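Local coordinates for protein scyllo-inosose 3-dehydrogenase (Thermotoga maritima, PDB 3IP1) that catalyses the NAD(+)-dependent oxidation of scyllo-inosose to 3-dehydro-scyllo-inosose as a zinc-containing member of the alcohol dehydrogenase family, probably within myo-inositol degradation, at residues Glu41-Glu45 against Met373-Pro377; Ala110-Arg114 against Ala169-Ser174; Ala283-Ala289 against Ala312-Ala318. All coordinates share one frame; numbering follows the deposited sequence.

Contacts 2 and 3 are buried, whereas contact 1 lies at the surface, and each uses a different chemistry. In contact 3, residues 283-289 and 312-318 are neighbouring strands of the parallel sheet in the nucleotide-binding domain, joined mainly by backbone hydrogen bonds. Contact 2, residues 110-114 with 169-174, belongs to the GroES-like domain and depends on one arginine side chain that bonds to carbonyls and stacks on a tryptophan. Contact 1, residues 41-45 with 373-377, has no hydrogen bond across it; two valines of a strand meet a helix start far along the chain. No two contacts share a strand or helix, and their centres are about 29 to 36 Å apart.

Contact 1 of 3, residues Glu41-Glu45 against Met373-Pro377; sequences EVRVE and MEEIP
Val42 and Val44, on the antiparallel strand 40-47, lean against the turn that leads into helix 376-382, so that an N-terminal sheet packs by apolar contact on a helix start more than three hundred residues later. Val42 comes first: its CG1 lies 4.1 Å from Pro377 CB, and its carbonyl O approaches the same ring more closely, at 3.6 Å from Pro377 CB. Val42 also touches Val6 and Leu8 of the neighbouring strand 3-12. Arg43 starts away from the turn at CB, and its NH1 donates to Val44 O at 3.2 Å, with the acceptor close to the guanidinium plane. Val44 fits between three residues. With CG1 anti to the backbone N (chi1 173°), that methyl is carried to the carboxylate of Glu374, 3.9 Å from OE2, and to the selenomethionine methyl CE of Met373. A bend at chi2 (-61°) brings the Glu374 carboxylate beside the Val44 methyls, the two side chains crossing at about a right angle, while OE2 forms a salt bridge with Arg4. The second branch, Val44 CG2, reaches the proline ring, with Pro377 CG 4.1 Å away.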
loop_
_atom_site.group_PDB
_atom_site.type_symbol
_atom_site.label_atom_id
_atom_site.label_comp_id
_atom_site.label_asym_id
_atom_site.label_seq_id
_atom_site.Cartn_x
_atom_site.Cartn_y
_atom_site.Cartn_z
ATOM N N GLU A 41 1.972 17.614 -43.092
ATOM C CA GLU A 41 0.763 18.053 -43.748
ATOM C C GLU A 41 -0.352 17.038 -43.506
ATOM O O GLU A 41 -0.167 15.839 -43.665
ATOM C CB GLU A 41 1.004 18.266 -45.248
ATOM C CG GLU A 41 -0.268 18.727 -45.963
ATOM C CD GLU A 41 -0.189 18.625 -47.479
ATOM O OE1 GLU A 41 -1.216 18.929 -48.132
ATOM O OE2 GLU A 41 0.884 18.245 -48.015
ATOM N N VAL A 42 -1.512 17.532 -43.121
ATOM C CA VAL A 42 -2.613 16.662 -42.770
ATOM C C VAL A 42 -3.681 16.749 -43.841
ATOM O O VAL A 42 -4.181 17.826 -44.114
ATOM C CB VAL A 42 -3.214 17.053 -41.399
ATOM C CG1 VAL A 42 -4.410 16.162 -41.071
ATOM C CG2 VAL A 42 -2.134 16.959 -40.300
ATOM N N ARG A 43 -4.032 15.617 -44.436
ATOM C CA ARG A 43 -5.034 15.604 -45.492
ATOM C C ARG A 43 -5.978 14.409 -45.398
ATOM O O ARG A 43 -5.585 13.321 -44.989
ATOM C CB ARG A 43 -4.365 15.649 -46.877
ATOM C CG ARG A 43 -4.350 17.029 -47.532
ATOM C CD ARG A 43 -5.557 17.224 -48.498
ATOM N NE ARG A 43 -5.165 17.228 -49.921
ATOM C CZ ARG A 43 -5.317 16.212 -50.775
ATOM N NH1 ARG A 43 -5.864 15.061 -50.398
ATOM N NH2 ARG A 43 -4.914 16.351 -52.028
ATOM N N VAL A 44 -7.234 14.636 -45.770
ATOM C CA VAL A 44 -8.175 13.544 -45.990
ATOM C C VAL A 44 -7.760 12.845 -47.268
ATOM O O VAL A 44 -7.671 13.482 -48.318
ATOM C CB VAL A 44 -9.628 14.067 -46.122
ATOM C CG1 VAL A 44 -10.584 12.926 -46.519
ATOM C CG2 VAL A 44 -10.072 14.741 -44.816
ATOM N N GLU A 45 -7.474 11.549 -47.189
ATOM C CA GLU A 45 -7.099 10.788 -48.376
ATOM C C GLU A 45 -7.784 9.422 -48.392
ATOM O O GLU A 45 -8.247 8.924 -47.351
ATOM C CB GLU A 45 -5.568 10.677 -48.509
ATOM C CG GLU A 45 -4.869 9.777 -47.496
ATOM C CD GLU A 45 -3.327 9.854 -47.562
ATOM O OE1 GLU A 45 -2.658 8.792 -47.664
ATOM O OE2 GLU A 45 -2.778 10.974 -47.498
HETATM N N MSE A 373 -15.499 14.693 -40.420
HETATM C CA MSE A 373 -14.153 14.245 -40.796
HETATM C C MSE A 373 -13.405 15.249 -41.701
HETATM O O MSE A 373 -12.227 15.569 -41.454
HETATM C CB MSE A 373 -14.202 12.869 -41.450
HETATM C CG MSE A 373 -12.836 12.376 -41.853
HETATM SE SE MSE A 373 -12.878 10.576 -42.563
HETATM C CE MSE A 373 -13.750 10.952 -44.262
ATOM N N GLU A 374 -14.098 15.755 -42.722
ATOM C CA GLU A 374 -13.527 16.730 -43.656
ATOM C C GLU A 374 -12.989 17.979 -42.984
ATOM O O GLU A 374 -12.007 18.551 -43.450
ATOM C CB GLU A 374 -14.555 17.160 -44.718
ATOM C CG GLU A 374 -15.212 16.028 -45.511
ATOM C CD GLU A 374 -14.222 15.188 -46.315
ATOM O OE1 GLU A 374 -13.374 15.778 -47.038
ATOM O OE2 GLU A 374 -14.300 13.933 -46.226
ATOM N N GLU A 375 -13.628 18.410 -41.899
ATOM C CA GLU A 375 -13.232 19.641 -41.232
ATOM C C GLU A 375 -12.048 19.470 -40.281
ATOM O O GLU A 375 -11.518 20.467 -39.774
ATOM C CB GLU A 375 -14.410 20.211 -40.466
ATOM C CG GLU A 375 -15.591 20.601 -41.342
ATOM C CD GLU A 375 -16.781 21.026 -40.500
ATOM O OE1 GLU A 375 -16.819 22.192 -40.037
ATOM O OE2 GLU A 375 -17.671 20.183 -40.282
ATOM N N ILE A 376 -11.648 18.214 -40.035
ATOM C CA ILE A 376 -10.581 17.898 -39.066
ATOM C C ILE A 376 -9.244 18.562 -39.395
ATOM O O ILE A 376 -8.651 19.195 -38.517
ATOM C CB ILE A 376 -10.391 16.362 -38.842
ATOM C CG1 ILE A 376 -11.569 15.765 -38.059
ATOM C CG2 ILE A 376 -9.066 16.052 -38.135
ATOM C CD1 ILE A 376 -11.838 16.400 -36.669
ATOM N N PRO A 377 -8.749 18.415 -40.645
ATOM C CA PRO A 377 -7.451 19.068 -40.892
ATOM C C PRO A 377 -7.497 20.572 -40.575
ATOM O O PRO A 377 -6.574 21.107 -39.969
ATOM C CB PRO A 377 -7.203 18.800 -42.388
ATOM C CG PRO A 377 -7.943 17.515 -42.654
ATOM C CD PRO A 377 -9.178 17.593 -41.795
#

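Contact 2 of 3, residues Ala110-Arg114 against Ala169-Ser174; sequences AINRR and AKYAWS
Beside the four-cysteine metal site, Arg113 of residues 110-114 is buried against Lys170, Ala172 and Trp173, its guanidinium ending among carbonyl groups of residues 169-174. NH1 and NH2 both grip Lys170 O, at 2.8 Å from NH1 and 3.0 Å from NH2, and reach it from the same face of its carbonyl plane. NH1 also donates to Ala172 O at 2.8 Å, with the oxygen tilted from the guanidinium plane. The guanidinium lies flat on the Trp173 ring in a cation-pi stack, with CZ 3.8 Å from the centroid of the six-membered ring and the planes at 22°. The bend at chi3 (-78°) turns the guanidinium to lie along the indole, bringing NE to 3.3 Å from Trp173 CH2. Over the opposite face sits a water that accepts from Arg113 N and lies within hydrogen-bonding distance of Ile111 O and Ala172 O.

Both segments belong to the GroES-like domain of the zinc-containing alcohol dehydrogenases. Lys170 NZ bonds to Cys133 O, and Cys133 is a ligand of the second metal ion, cadmium in this crystal. Arg113 NH2 has a further, weak bond to His135 O of a second subunit. Elsewhere, Ala110 CB packs on Ala169 CB at 3.7 Å. Asn112 OD1 accepts from Arg114 N at 2.9 Å in an Asx turn. Glu123 OE2 gathers Asn112 ND2, Arg114 NE and Ser174 OG, and Ser174 CB lies 4.0 Å from Arg114 CB.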
loop_
_atom_site.group_PDB
_atom_site.type_symbol
_atom_site.label_atom_id
_atom_site.label_comp_id
_atom_site.label_asym_id
_atom_site.label_seq_id
_atom_site.Cartn_x
_atom_site.Cartn_y
_atom_site.Cartn_z
ATOM N N ALA A 110 -11.550 -12.852 -31.082
ATOM C CA ALA A 110 -11.609 -11.453 -30.652
ATOM C C ALA A 110 -12.587 -11.286 -29.491
ATOM O O ALA A 110 -13.780 -11.064 -29.690
ATOM C CB ALA A 110 -11.973 -10.531 -31.824
ATOM N N ILE A 111 -12.071 -11.392 -28.271
ATOM C CA ILE A 111 -12.942 -11.547 -27.091
ATOM C C ILE A 111 -13.302 -10.236 -26.399
ATOM O O ILE A 111 -12.436 -9.433 -26.089
ATOM C CB ILE A 111 -12.324 -12.537 -26.067
ATOM C CG1 ILE A 111 -11.943 -13.876 -26.753
ATOM C CG2 ILE A 111 -13.261 -12.752 -24.903
ATOM C CD1 ILE A 111 -13.111 -14.634 -27.428
ATOM N N ASN A 112 -14.590 -10.037 -26.166
ATOM C CA ASN A 112 -15.086 -8.909 -25.386
ATOM C C ASN A 112 -15.010 -9.256 -23.896
ATOM O O ASN A 112 -15.643 -10.219 -23.445
ATOM C CB ASN A 112 -16.528 -8.581 -25.779
ATOM C CG ASN A 112 -17.080 -7.379 -25.041
ATOM O OD1 ASN A 112 -16.442 -6.863 -24.138
ATOM N ND2 ASN A 112 -18.279 -6.929 -25.422
ATOM N N ARG A 113 -14.234 -8.475 -23.145
ATOM C CA ARG A 113 -14.107 -8.678 -21.700
ATOM C C ARG A 113 -15.432 -8.603 -20.944
ATOM O O ARG A 113 -15.598 -9.310 -19.952
ATOM C CB ARG A 113 -13.125 -7.694 -21.080
ATOM C CG ARG A 113 -11.677 -8.104 -21.226
ATOM C CD ARG A 113 -10.783 -6.992 -20.746
ATOM N NE ARG A 113 -10.686 -5.936 -21.756
ATOM C CZ ARG A 113 -9.602 -5.679 -22.482
ATOM N NH1 ARG A 113 -9.633 -4.706 -23.398
ATOM N NH2 ARG A 113 -8.494 -6.395 -22.295
ATOM N N ARG A 114 -16.366 -7.765 -21.408
ATOM C CA ARG A 114 -17.716 -7.705 -20.816
ATOM C C ARG A 114 -18.370 -9.088 -20.675
ATOM O O ARG A 114 -19.022 -9.362 -19.670
ATOM C CB ARG A 114 -18.655 -6.779 -21.606
ATOM C CG ARG A 114 -20.048 -6.626 -20.937
ATOM C CD ARG A 114 -21.030 -5.743 -21.704
ATOM N NE ARG A 114 -21.251 -6.183 -23.082
ATOM C CZ ARG A 114 -22.162 -7.074 -23.479
ATOM N NH1 ARG A 114 -22.960 -7.681 -22.609
ATOM N NH2 ARG A 114 -22.269 -7.373 -24.762
ATOM N N ALA A 169 -8.646 -6.902 -30.144
ATOM C CA ALA A 169 -9.750 -6.956 -29.191
ATOM C C ALA A 169 -9.310 -6.611 -27.781
ATOM O O ALA A 169 -10.081 -6.042 -27.009
ATOM C CB ALA A 169 -10.424 -8.343 -29.214
ATOM N N LYS A 170 -8.064 -6.945 -27.465
ATOM C CA LYS A 170 -7.534 -6.756 -26.128
ATOM C C LYS A 170 -7.356 -5.277 -25.753
ATOM O O LYS A 170 -7.151 -4.971 -24.575
ATOM C CB LYS A 170 -6.225 -7.538 -25.942
ATOM C CG LYS A 170 -4.973 -6.818 -26.445
ATOM C CD LYS A 170 -3.792 -7.779 -26.572
ATOM C CE LYS A 170 -2.519 -7.007 -26.849
ATOM N NZ LYS A 170 -1.370 -7.936 -26.960
ATOM N N TYR A 171 -7.461 -4.367 -26.729
ATOM C CA TYR A 171 -7.483 -2.918 -26.415
ATOM C C TYR A 171 -8.872 -2.308 -26.295
ATOM O O TYR A 171 -9.005 -1.175 -25.832
ATOM C CB TYR A 171 -6.653 -2.097 -27.412
ATOM C CG TYR A 171 -5.279 -2.655 -27.636
ATOM C CD1 TYR A 171 -4.377 -2.777 -26.574
ATOM C CD2 TYR A 171 -4.870 -3.062 -28.908
ATOM C CE1 TYR A 171 -3.107 -3.306 -26.774
ATOM C CE2 TYR A 171 -3.590 -3.596 -29.121
ATOM C CZ TYR A 171 -2.714 -3.697 -28.041
ATOM O OH TYR A 171 -1.446 -4.220 -28.206
ATOM N N ALA A 172 -9.904 -3.034 -26.724
ATOM C CA ALA A 172 -11.267 -2.478 -26.737
ATOM C C ALA A 172 -12.035 -2.751 -25.430
ATOM O O ALA A 172 -11.845 -3.795 -24.820
ATOM C CB ALA A 172 -12.051 -3.013 -27.948
ATOM N N TRP A 173 -12.873 -1.793 -25.026
ATOM C CA TRP A 173 -13.685 -1.870 -23.812
ATOM C C TRP A 173 -15.137 -1.523 -24.134
ATOM O O TRP A 173 -15.420 -0.561 -24.848
ATOM C CB TRP A 173 -13.159 -0.890 -22.751
ATOM C CG TRP A 173 -11.818 -1.280 -22.202
ATOM C CD1 TRP A 173 -10.596 -0.827 -22.612
ATOM C CD2 TRP A 173 -11.567 -2.220 -21.147
ATOM N NE1 TRP A 173 -9.599 -1.425 -21.872
ATOM C CE2 TRP A 173 -10.169 -2.279 -20.964
ATOM C CE3 TRP A 173 -12.394 -3.016 -20.337
ATOM C CZ2 TRP A 173 -9.571 -3.097 -19.998
ATOM C CZ3 TRP A 173 -11.797 -3.840 -19.380
ATOM C CH2 TRP A 173 -10.399 -3.862 -19.217
ATOM N N SER A 174 -16.062 -2.293 -23.588
ATOM C CA SER A 174 -17.471 -2.106 -23.919
ATOM C C SER A 174 -18.028 -0.805 -23.359
ATOM O O SER A 174 -17.735 -0.453 -22.223
ATOM C CB SER A 174 -18.298 -3.258 -23.376
ATOM O OG SER A 174 -19.661 -3.020 -23.661
HETATM O O HOH W 1 -12.022 -6.870 -24.697
#

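Contact 3 of 3, residues Ala283-Ala289 against Ala312-Ala318; sequences AKLFLEA and ATVAIVA
Leu287 and Leu285 project over the neighbouring strand on the sheet face that also carries Thr313 and Ala315. From CB, which leaves strand 285-288 on this face, the Leu287 side chain has CG anti to the backbone N (chi1 -179°), which brings the tip near Ala315 and Val317. CG comes within 4.1 Å of Val317 CG1. Its tip, CD1, then settles between three atoms, 3.7 Å from Val317 CG1, the same distance from Ala315 O, and slightly farther from Ala315 CB. Val204 of helix 194-207 and Ala229 of helix 224-235 also pack on this leucine.

On the other face, the Phe286 ring presents its edge to Ala312 CB, 3.9 Å from CE1, and packs against Val303 and Ile304 of helix 293-306. The backbones run parallel, joined by Thr313 N to Lys284 O, Phe286 N to Thr313 O, Ala315 N to Phe286 O and Glu288 N to Ala315 O. The last three are nearly straight. Val317 N to Glu288 O, at 3.2 Å, continues the parallel pattern one step past the strand, and the same oxygen also accepts weakly from Ala318 N. Val317 also touches Ile225, which probably binds NAD(+). Strand 285-288, helix 293-306 and strand 313-316 make up a beta-alpha-beta unit of the Rossmann fold.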
loop_
_atom_site.group_PDB
_atom_site.type_symbol
_atom_site.label_atom_id
_atom_site.label_comp_id
_atom_site.label_asym_id
_atom_site.label_seq_id
_atom_site.Cartn_x
_atom_site.Cartn_y
_atom_site.Cartn_z
ATOM N N ALA A 283 -3.143 20.611 0.708
ATOM C CA ALA A 283 -3.753 19.489 -0.039
ATOM C C ALA A 283 -2.982 18.181 0.089
ATOM O O ALA A 283 -1.770 18.182 0.314
ATOM C CB ALA A 283 -3.932 19.856 -1.515
ATOM N N LYS A 284 -3.697 17.066 -0.040
ATOM C CA LYS A 284 -3.075 15.732 -0.068
ATOM C C LYS A 284 -2.453 15.442 -1.442
ATOM O O LYS A 284 -1.477 14.694 -1.548
ATOM C CB LYS A 284 -4.109 14.657 0.333
ATOM C CG LYS A 284 -3.691 13.197 0.194
ATOM C CD LYS A 284 -2.599 12.769 1.204
ATOM C CE LYS A 284 -1.898 11.433 0.722
ATOM N NZ LYS A 284 -1.130 11.628 -0.610
ATOM N N LEU A 285 -3.004 16.045 -2.494
ATOM C CA LEU A 285 -2.536 15.781 -3.845
ATOM C C LEU A 285 -2.525 17.036 -4.724
ATOM O O LEU A 285 -3.497 17.792 -4.764
ATOM C CB LEU A 285 -3.406 14.681 -4.490
ATOM C CG LEU A 285 -3.131 14.312 -5.963
ATOM C CD1 LEU A 285 -1.832 13.499 -6.132
ATOM C CD2 LEU A 285 -4.303 13.541 -6.548
ATOM N N PHE A 286 -1.421 17.229 -5.431
ATOM C CA PHE A 286 -1.298 18.263 -6.444
ATOM C C PHE A 286 -1.101 17.582 -7.797
ATOM O O PHE A 286 -0.308 16.656 -7.921
ATOM C CB PHE A 286 -0.102 19.185 -6.166
ATOM C CG PHE A 286 -0.179 19.934 -4.852
ATOM C CD1 PHE A 286 0.121 19.294 -3.657
ATOM C CD2 PHE A 286 -0.517 21.298 -4.832
ATOM C CE1 PHE A 286 0.067 19.993 -2.426
ATOM C CE2 PHE A 286 -0.579 22.018 -3.627
ATOM C CZ PHE A 286 -0.287 21.376 -2.420
ATOM N N LEU A 287 -1.838 18.034 -8.809
ATOM C CA LEU A 287 -1.669 17.504 -10.152
ATOM C C LEU A 287 -1.046 18.596 -10.986
ATOM O O LEU A 287 -1.643 19.668 -11.181
ATOM C CB LEU A 287 -2.995 17.061 -10.770
ATOM C CG LEU A 287 -2.870 16.459 -12.181
ATOM C CD1 LEU A 287 -2.073 15.108 -12.158
ATOM C CD2 LEU A 287 -4.211 16.273 -12.861
ATOM N N GLU A 288 0.164 18.325 -11.464
ATOM C CA GLU A 288 0.872 19.254 -12.315
ATOM C C GLU A 288 0.508 18.914 -13.755
ATOM O O GLU A 288 1.093 18.007 -14.344
ATOM C CB GLU A 288 2.388 19.117 -12.110
ATOM C CG GLU A 288 3.196 20.358 -12.518
ATOM C CD GLU A 288 2.837 20.891 -13.904
ATOM O OE1 GLU A 288 3.399 20.428 -14.920
ATOM O OE2 GLU A 288 1.971 21.776 -13.970
ATOM N N ALA A 289 -0.476 19.633 -14.293
ATOM C CA ALA A 289 -0.958 19.407 -15.650
ATOM C C ALA A 289 -0.800 20.650 -16.531
ATOM O O ALA A 289 -1.560 20.816 -17.475
ATOM C CB ALA A 289 -2.423 18.962 -15.619
ATOM N N ALA A 312 1.624 15.139 1.349
ATOM C CA ALA A 312 1.214 15.596 0.014
ATOM C C ALA A 312 1.946 14.804 -1.048
ATOM O O ALA A 312 3.108 14.443 -0.879
ATOM C CB ALA A 312 1.482 17.083 -0.181
ATOM N N THR A 313 1.245 14.534 -2.136
ATOM C CA THR A 313 1.833 13.944 -3.316
ATOM C C THR A 313 1.745 14.939 -4.477
ATOM O O THR A 313 0.682 15.533 -4.717
ATOM C CB THR A 313 1.111 12.623 -3.674
ATOM O OG1 THR A 313 1.376 11.663 -2.652
ATOM C CG2 THR A 313 1.603 12.074 -5.024
ATOM N N VAL A 314 2.851 15.147 -5.190
ATOM C CA VAL A 314 2.770 15.901 -6.432
ATOM C C VAL A 314 2.879 14.919 -7.582
ATOM O O VAL A 314 3.880 14.234 -7.731
ATOM C CB VAL A 314 3.834 16.984 -6.589
ATOM C CG1 VAL A 314 3.506 17.855 -7.821
ATOM C CG2 VAL A 314 3.907 17.837 -5.373
ATOM N N ALA A 315 1.814 14.838 -8.371
ATOM C CA ALA A 315 1.805 13.952 -9.527
ATOM C C ALA A 315 2.058 14.806 -10.771
ATOM O O ALA A 315 1.368 15.818 -10.987
ATOM C CB ALA A 315 0.465 13.211 -9.614
ATOM N N ILE A 316 3.060 14.415 -11.562
ATOM C CA ILE A 316 3.422 15.142 -12.787
ATOM C C ILE A 316 2.928 14.385 -14.012
ATOM O O ILE A 316 3.383 13.282 -14.286
ATOM C CB ILE A 316 4.949 15.381 -12.884
ATOM C CG1 ILE A 316 5.436 16.203 -11.684
ATOM C CG2 ILE A 316 5.301 16.144 -14.193
ATOM C CD1 ILE A 316 6.933 16.020 -11.353
ATOM N N VAL A 317 1.988 14.985 -14.733
ATOM C CA VAL A 317 1.309 14.321 -15.846
ATOM C C VAL A 317 1.598 14.990 -17.195
ATOM O O VAL A 317 1.618 14.328 -18.239
ATOM C CB VAL A 317 -0.233 14.185 -15.596
ATOM C CG1 VAL A 317 -0.921 15.501 -15.657
ATOM C CG2 VAL A 317 -0.871 13.203 -16.583
ATOM N N ALA A 318 1.833 16.302 -17.174
ATOM C CA ALA A 318 2.075 17.007 -18.419
ATOM C C ALA A 318 3.525 16.812 -18.837
ATOM O O ALA A 318 4.401 16.625 -17.996
ATOM C CB ALA A 318 1.720 18.469 -18.288
#